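Local coordinates for glycoside hydrolase family 81 (Clostridium thermocellum, PDB 6FOP), which probably hydrolyses internal beta-1,3-glucosidic bonds of laminarin and related beta-1,3-glucans, as a family 81 glucanase of the clostridial cellulosome, at residues L309-K312 / D316-A319; N321-E326 / N632-S637. One frame throughout, in Å; residues are numbered along the deposited sequence.

Interaction 1. Residues L309-K312 / D316-A319; sequences LPDK and DREA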
ATOM      1  N   LEU A 309     -17.995  -0.025  16.985  1.00 13.72           N
ATOM      2  CA  LEU A 309     -19.207   0.769  17.016  1.00 14.55           C
ATOM      3  C   LEU A 309     -19.856   0.691  18.431  1.00 13.96           C
ATOM      4  O   LEU A 309     -19.656  -0.284  19.156  1.00 14.67           O
ATOM      5  CB  LEU A 309     -20.198   0.301  15.950  1.00 14.67           C
ATOM      6  CG  LEU A 309     -19.742   0.489  14.502  1.00 15.46           C
ATOM      7  CD1 LEU A 309     -20.825   0.019  13.557  1.00 16.59           C
ATOM      8  CD2 LEU A 309     -19.395   1.943  14.214  1.00 18.27           C
ATOM      9  N   PRO A 310     -20.537   1.767  18.836  1.00 15.62           N
ATOM     10  CA  PRO A 310     -21.157   1.793  20.173  1.00 16.07           C
ATOM     11  C   PRO A 310     -22.391   0.882  20.250  1.00 15.79           C
ATOM     12  O   PRO A 310     -22.762   0.239  19.274  1.00 17.66           O
ATOM     13  CB  PRO A 310     -21.548   3.267  20.334  1.00 17.55           C
ATOM     14  CG  PRO A 310     -21.864   3.697  18.972  1.00 17.29           C
ATOM     15  CD  PRO A 310     -20.841   3.002  18.083  1.00 16.93           C
ATOM     16  N   ASP A 311     -23.000   0.831  21.435  1.00 16.78           N
ATOM     17  CA  ASP A 311     -24.205   0.021  21.661  1.00 16.56           C
ATOM     18  C   ASP A 311     -25.429   0.876  21.418  1.00 17.08           C
ATOM     19  O   ASP A 311     -26.098   1.276  22.346  1.00 19.32           O
ATOM     20  CB  ASP A 311     -24.195  -0.555  23.071  1.00 17.58           C
ATOM     21  CG  ASP A 311     -25.373  -1.449  23.353  1.00 19.00           C
ATOM     22  OD1 ASP A 311     -26.102  -1.868  22.427  1.00 21.18           O
ATOM     23  OD2 ASP A 311     -25.553  -1.750  24.542  1.00 22.03           O
ATOM     24  N   LYS A 312     -25.717   1.143  20.151  1.00 16.36           N
ATOM     25  CA  LYS A 312     -26.823   2.016  19.760  1.00 17.12           C
ATOM     26  C   LYS A 312     -27.777   1.403  18.744  1.00 17.35           C
ATOM     27  O   LYS A 312     -28.683   2.065  18.275  1.00 19.51           O
ATOM     28  CB  LYS A 312     -26.321   3.384  19.273  1.00 18.32           C
ATOM     29  CG  LYS A 312     -25.592   4.173  20.338  1.00 19.18           C
ATOM     30  CD  LYS A 312     -26.528   4.624  21.460  1.00 22.26           C
ATOM     31  CE  LYS A 312     -25.724   5.317  22.543  1.00 26.55           C
ATOM     32  NZ  LYS A 312     -26.552   5.694  23.739  1.00 30.63           N
ATOM     33  N   ASP A 316     -32.536  -6.826  18.235  1.00 15.75           N
ATOM     34  CA  ASP A 316     -33.060  -7.601  19.370  1.00 15.81           C
ATOM     35  C   ASP A 316     -31.841  -7.974  20.226  1.00 15.89           C
ATOM     36  O   ASP A 316     -30.986  -8.775  19.801  1.00 15.89           O
ATOM     37  CB  ASP A 316     -33.830  -8.821  18.802  1.00 16.23           C
ATOM     38  CG  ASP A 316     -34.174  -9.886  19.822  1.00 17.29           C
ATOM     39  OD1 ASP A 316     -33.932  -9.747  21.014  1.00 18.85           O
ATOM     40  OD2 ASP A 316     -34.675 -10.935  19.379  1.00 19.59           O
ATOM     41  N   ARG A 317     -31.755  -7.366  21.407  1.00 15.92           N
ATOM     42  CA  ARG A 317     -30.583  -7.558  22.276  1.00 15.88           C
ATOM     43  C   ARG A 317     -30.419  -9.014  22.709  1.00 14.69           C
ATOM     44  O   ARG A 317     -29.304  -9.470  22.863  1.00 15.93           O
ATOM     45  CB  ARG A 317     -30.626  -6.687  23.529  1.00 19.23           C
ATOM     46  CG  ARG A 317     -30.685  -5.219  23.270  1.00 23.24           C
ATOM     47  CD  ARG A 317     -30.694  -4.464  24.605  1.00 25.88           C
ATOM     48  NE  ARG A 317     -29.403  -4.497  25.301  1.00 26.04           N
ATOM     49  CZ  ARG A 317     -28.314  -3.826  24.914  1.00 25.44           C
ATOM     50  NH1 ARG A 317     -28.362  -3.037  23.849  1.00 25.48           N
ATOM     51  NH2 ARG A 317     -27.188  -3.922  25.619  1.00 24.25           N
ATOM     52  N   GLU A 318     -31.538  -9.718  22.948  1.00 15.43           N
ATOM     53  CA  GLU A 318     -31.447 -11.115  23.379  1.00 15.90           C
ATOM     54  C   GLU A 318     -30.909 -11.984  22.255  1.00 14.59           C
ATOM     55  O   GLU A 318     -30.139 -12.925  22.499  1.00 15.56           O
ATOM     56  CB  GLU A 318     -32.813 -11.620  23.891  1.00 17.36           C
ATOM     57  CG  GLU A 318     -33.224 -10.873  25.164  1.00 20.77           C
ATOM     58  CD  GLU A 318     -34.329 -11.539  25.957  1.00 23.62           C
ATOM     59  OE1 GLU A 318     -34.243 -12.759  26.156  1.00 26.18           O
ATOM     60  OE2 GLU A 318     -35.234 -10.812  26.417  1.00 25.98           O
ATOM     61  N   ALA A 319     -31.315 -11.683  21.022  1.00 14.78           N
ATOM     62  CA  ALA A 319     -30.770 -12.412  19.868  1.00 14.55           C
ATOM     63  C   ALA A 319     -29.275 -12.115  19.683  1.00 13.21           C
ATOM     64  O   ALA A 319     -28.472 -13.037  19.485  1.00 13.84           O
ATOM     65  CB  ALA A 319     -31.517 -12.080  18.598  1.00 15.35           C
TER

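Interaction 2. Residues N321-E326 / N632-S637; sequences NRYINE and NMWNES. With MG (magnesium ion), chain Z.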
ATOM      1  N   ASN A 321     -27.180 -11.292  21.968  1.00 13.89           N
ATOM      2  CA  ASN A 321     -26.499 -11.994  23.041  1.00 14.99           C
ATOM      3  C   ASN A 321     -26.361 -13.465  22.707  1.00 13.99           C
ATOM      4  O   ASN A 321     -25.327 -14.085  22.989  1.00 14.71           O
ATOM      5  CB  ASN A 321     -27.233 -11.802  24.364  1.00 15.22           C
ATOM      6  CG  ASN A 321     -26.469 -12.376  25.534  1.00 16.90           C
ATOM      7  OD1 ASN A 321     -25.381 -11.940  25.833  1.00 17.51           O
ATOM      8  ND2 ASN A 321     -27.037 -13.375  26.179  1.00 17.46           N
ATOM      9  N   ARG A 322     -27.420 -14.048  22.144  1.00 13.25           N
ATOM     10  CA  ARG A 322     -27.311 -15.438  21.731  1.00 13.66           C
ATOM     11  C   ARG A 322     -26.243 -15.637  20.648  1.00 13.40           C
ATOM     12  O   ARG A 322     -25.478 -16.623  20.695  1.00 14.28           O
ATOM     13  CB  ARG A 322     -28.668 -15.972  21.237  1.00 14.32           C
ATOM     14  CG  ARG A 322     -28.584 -17.375  20.641  1.00 14.69           C
ATOM     15  CD  ARG A 322     -29.956 -17.980  20.437  1.00 15.88           C
ATOM     16  NE  ARG A 322     -30.863 -17.121  19.688  1.00 16.18           N
ATOM     17  CZ  ARG A 322     -30.879 -16.990  18.363  1.00 16.31           C
ATOM     18  NH1 ARG A 322     -30.027 -17.681  17.603  1.00 16.45           N
ATOM     19  NH2 ARG A 322     -31.754 -16.157  17.803  1.00 16.52           N
ATOM     20  N   TYR A 323     -26.174 -14.718  19.694  1.00 13.63           N
ATOM     21  CA  TYR A 323     -25.113 -14.801  18.696  1.00 12.83           C
ATOM     22  C   TYR A 323     -23.720 -14.755  19.329  1.00 12.91           C
ATOM     23  O   TYR A 323     -22.824 -15.479  18.906  1.00 13.70           O
ATOM     24  CB  TYR A 323     -25.245 -13.698  17.616  1.00 13.59           C
ATOM     25  CG  TYR A 323     -26.590 -13.598  16.942  1.00 13.40           C
ATOM     26  CD1 TYR A 323     -27.452 -14.673  16.851  1.00 14.24           C
ATOM     27  CD2 TYR A 323     -27.023 -12.387  16.410  1.00 13.76           C
ATOM     28  CE1 TYR A 323     -28.700 -14.541  16.248  1.00 14.43           C
ATOM     29  CE2 TYR A 323     -28.252 -12.239  15.821  1.00 14.81           C
ATOM     30  CZ  TYR A 323     -29.124 -13.309  15.780  1.00 15.17           C
ATOM     31  OH  TYR A 323     -30.350 -13.147  15.178  1.00 16.75           O
ATOM     32  N   ILE A 324     -23.569 -13.922  20.351  1.00 13.32           N
ATOM     33  CA  ILE A 324     -22.316 -13.854  21.112  1.00 13.44           C
ATOM     34  C   ILE A 324     -22.024 -15.197  21.791  1.00 15.00           C
ATOM     35  O   ILE A 324     -20.908 -15.685  21.726  1.00 15.05           O
ATOM     36  CB  ILE A 324     -22.327 -12.671  22.082  1.00 14.23           C
ATOM     37  CG1 ILE A 324     -22.148 -11.359  21.305  1.00 13.80           C
ATOM     38  CG2 ILE A 324     -21.283 -12.819  23.181  1.00 14.18           C
ATOM     39  CD1 ILE A 324     -20.760 -11.152  20.690  1.00 14.23           C
ATOM     40  N   ASN A 325     -23.040 -15.801  22.410  1.00 15.12           N
ATOM     41  CA  ASN A 325     -22.853 -17.128  23.016  1.00 15.58           C
ATOM     42  C   ASN A 325     -22.508 -18.199  21.996  1.00 15.61           C
ATOM     43  O   ASN A 325     -21.694 -19.086  22.278  1.00 16.59           O
ATOM     44  CB  ASN A 325     -24.077 -17.533  23.834  1.00 16.70           C
ATOM     45  CG  ASN A 325     -24.164 -16.792  25.153  1.00 17.26           C
ATOM     46  OD1 ASN A 325     -23.153 -16.400  25.737  1.00 18.85           O
ATOM     47  ND2 ASN A 325     -25.366 -16.613  25.637  1.00 18.23           N
ATOM     48  N   GLU A 326     -23.122 -18.128  20.820  1.00 15.61           N
ATOM     49  CA  GLU A 326     -22.825 -19.090  19.768  1.00 16.39           C
ATOM     50  C   GLU A 326     -21.347 -18.955  19.357  1.00 15.58           C
ATOM     51  O   GLU A 326     -20.656 -19.965  19.199  1.00 17.56           O
ATOM     52  CB  GLU A 326     -23.789 -18.897  18.575  1.00 16.84           C
ATOM     53  CG  GLU A 326     -25.221 -19.334  18.908  1.00 19.26           C
ATOM     54  CD  GLU A 326     -26.301 -18.920  17.921  1.00 20.96           C
ATOM     55  OE1 GLU A 326     -26.010 -18.220  16.935  1.00 22.44           O
ATOM     56  OE2 GLU A 326     -27.496 -19.314  18.145  1.00 22.17           O
ATOM     57  N   ASN A 632     -33.212  -5.870   6.781  1.00 15.09           N
ATOM     58  CA  ASN A 632     -34.305  -6.695   6.307  1.00 15.65           C
ATOM     59  C   ASN A 632     -33.807  -7.948   5.564  1.00 15.97           C
ATOM     60  O   ASN A 632     -34.352  -9.033   5.752  1.00 16.72           O
ATOM     61  CB  ASN A 632     -35.248  -5.869   5.441  1.00 16.42           C
ATOM     62  CG  ASN A 632     -36.678  -6.370   5.493  1.00 17.05           C
ATOM     63  OD1 ASN A 632     -37.224  -6.637   6.563  1.00 21.03           O
ATOM     64  ND2 ASN A 632     -37.293  -6.503   4.341  1.00 18.53           N
ATOM     65  N   MET A 633     -32.768  -7.774   4.735  1.00 14.31           N
ATOM     66  CA  MET A 633     -32.199  -8.882   3.964  1.00 14.72           C
ATOM     67  C   MET A 633     -31.368  -9.820   4.826  1.00 14.17           C
ATOM     68  O   MET A 633     -31.255 -11.010   4.531  1.00 14.80           O
ATOM     69  CB  MET A 633     -31.371  -8.382   2.785  1.00 15.65           C
ATOM     70  CG  MET A 633     -32.183  -7.616   1.761  1.00 15.93           C
ATOM     71  SD  MET A 633     -31.261  -7.158   0.294  1.00 18.15           S
ATOM     72  CE  MET A 633     -30.151  -5.904   0.924  1.00 18.98           C
ATOM     73  N   TRP A 634     -30.739  -9.283   5.868  1.00 13.85           N
ATOM     74  CA  TRP A 634     -29.970 -10.127   6.733  1.00 14.06           C
ATOM     75  C   TRP A 634     -30.888 -11.151   7.415  1.00 13.08           C
ATOM     76  O   TRP A 634     -32.039 -10.871   7.744  1.00 15.43           O
ATOM     77  CB  TRP A 634     -29.240  -9.282   7.790  1.00 14.91           C
ATOM     78  CG  TRP A 634     -28.317 -10.112   8.649  1.00 15.00           C
ATOM     79  CD1 TRP A 634     -27.035 -10.424   8.386  1.00 15.02           C
ATOM     80  CD2 TRP A 634     -28.637 -10.770   9.883  1.00 14.42           C
ATOM     81  NE1 TRP A 634     -26.507 -11.232   9.375  1.00 15.56           N
ATOM     82  CE2 TRP A 634     -27.492 -11.491  10.287  1.00 15.07           C
ATOM     83  CE3 TRP A 634     -29.802 -10.894  10.640  1.00 15.96           C
ATOM     84  CZ2 TRP A 634     -27.447 -12.224  11.470  1.00 15.76           C
ATOM     85  CZ3 TRP A 634     -29.746 -11.636  11.821  1.00 16.31           C
ATOM     86  CH2 TRP A 634     -28.601 -12.308  12.199  1.00 16.78           C
ATOM     87  N   ASN A 635     -30.345 -12.341   7.658  1.00 13.38           N
ATOM     88  CA  ASN A 635     -31.020 -13.304   8.520  1.00 13.92           C
ATOM     89  C   ASN A 635     -30.035 -14.311   9.073  1.00 15.67           C
ATOM     90  O   ASN A 635     -28.860 -14.348   8.665  1.00 15.20           O
ATOM     91  CB  ASN A 635     -32.114 -14.025   7.736  1.00 15.19           C
ATOM     92  CG  ASN A 635     -31.549 -14.789   6.558  1.00 15.52           C
ATOM     93  OD1 ASN A 635     -30.883 -15.800   6.744  1.00 17.50           O
ATOM     94  ND2 ASN A 635     -31.847 -14.334   5.351  1.00 17.03           N
ATOM     95  N   GLU A 636     -30.488 -15.082  10.050  1.00 16.72           N
ATOM     96  CA  GLU A 636     -29.653 -16.071  10.712  1.00 18.74           C
ATOM     97  C   GLU A 636     -29.291 -17.276   9.912  1.00 18.31           C
ATOM     98  O   GLU A 636     -28.487 -18.075  10.404  1.00 21.98           O
ATOM     99  CB  GLU A 636     -30.399 -16.639  11.920  1.00 21.21           C
ATOM    100  CG  GLU A 636     -30.453 -15.650  13.018  1.00 22.18           C
ATOM    101  CD  GLU A 636     -30.855 -16.262  14.356  1.00 18.60           C
ATOM    102  OE1 GLU A 636     -30.375 -17.374  14.745  1.00 18.60           O
ATOM    103  OE2 GLU A 636     -31.549 -15.528  15.069  1.00 18.06           O
ATOM    104  N   SER A 637     -29.913 -17.493   8.753  1.00 18.55           N
ATOM    105  CA  SER A 637     -29.520 -18.622   7.877  1.00 20.79           C
ATOM    106  C   SER A 637     -28.189 -18.386   7.209  1.00 18.45           C
ATOM    107  O   SER A 637     -27.579 -19.331   6.736  1.00 20.13           O
ATOM    108  CB  SER A 637     -30.542 -18.888   6.739  1.00 25.78           C
ATOM    109  OG  SER A 637     -30.307 -18.067   5.549  1.00 30.71           O
TER
HETATM  110 MG    MG Z 825     -33.608  -9.498   8.727  1.00 20.47          MG
HETATM  111  O   HOH W   1     -27.745 -18.403  14.844  1.00 26.87           O
HETATM  112  O   HOH W   2     -33.180  -9.297  11.056  1.00 20.97           O

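Interaction 1. Residues L309-K312 / D316-A319
Asp311 and Arg317 reach for each other from opposite directions and meet through the flat ends of their side chains. The guanidinium presents NH1 and NH2, its end-on pair, and each takes one carboxylate oxygen: NH1 of Arg317 lies 2.9 Å from OD1 of Asp311, and NH2 of Arg317 lies 2.9 Å from OD2 of Asp311. Both oxygens use their syn lone pairs, and both lie close to the guanidinium plane, the evidence for a bidentate salt bridge. The fit is slightly twisted, since the two planes are 32° apart, and the NH1 bond is the straighter of the pair (160° at the hydrogen), the NH2 bond being more bent. A weak cross-bond from NH1 of Arg317 to OD2 of Asp311, 3.2 Å long, fills the fork.

Arg317 leaves the helix without heading straight for the loop; the bend at chi3 (72°) brings its guanidinium round to the carboxylate. OD1 of Asp311 has a second partner in the hydroxyl of Tyr315, which, with the two-point grip, limits rotation of the carboxylate. This is a thin surface contact: the nearest CA atoms, those of Asp311 and Arg317, are 9.9 Å apart.

Next to the arginine, Asp316 occupies the N-cap position, its OD1 accepting weakly from N of Ala319 at 3.3 Å and from N of Glu318 at 3.1 Å. The whole is a bidentate aspartate-arginine bridge over a short loop, joined to an aspartate N-cap at the start of helix 317-329.

Interaction 2. Residues N321-E326 / N632-S637
Glu636 is held by Arg322 and Tyr323, neighbours on one helix. NH1 of Arg322 bonds OE1 of Glu636 at 2.9 Å and NH2 of Arg322 bonds OE2 of Glu636 at 2.8 Å; both are nearly straight, and both oxygens lie close to the guanidinium plane, so the grip is end-on and bidentate. A bend at chi3 (52°) turns the arginine head to the carboxylate.

The packed side belongs to the aromatics. The hydroxyl of Tyr323 donates to OE2 of Glu636 at 2.7 Å, coming from above the carboxylate plane, while that oxygen lies at the edge of the tyrosine ring. CE2 of Tyr323 also touches CH2 of Trp634 at 3.6 Å, the two rings meeting obliquely with planes at 57°. Tyr650 stacks on the indole, and the carbonyl oxygen of Trp634 binds a magnesium ion, as does that of Lys631.

The other side is looser and wetter. Glu326 reaches NH1 of Arg322 through its OE2 at 3.1 Å, and one water donates both to OE1 of Glu326 and to OE1 of Glu636, bridging carboxylates whose charged oxygens stay apart.

Two carboxylates thus share one guanidinium, and OE2 of Glu636 accepts from two donors; such a network would be expected to favour the ionised form of Glu636.

Interactions 1 and 2 have centres about 11 Å apart, and both draw on helix 317-329: interaction 1 holds its first turn to the preceding loop, and interaction 2 joins its next turns to the segment leaving helix 627-633. Along the chain they come in series, but their spans differ greatly, with three residues between the segments of the first and 305 between those of the second. Helices 339-359 and 646-659 touch side chains at both sites. Each centre lies about 34 Å from that of the chain, on the same side. Together they tie the first helix of the family 81 C-terminal region locally to its lead-in and distantly to a late part of that region.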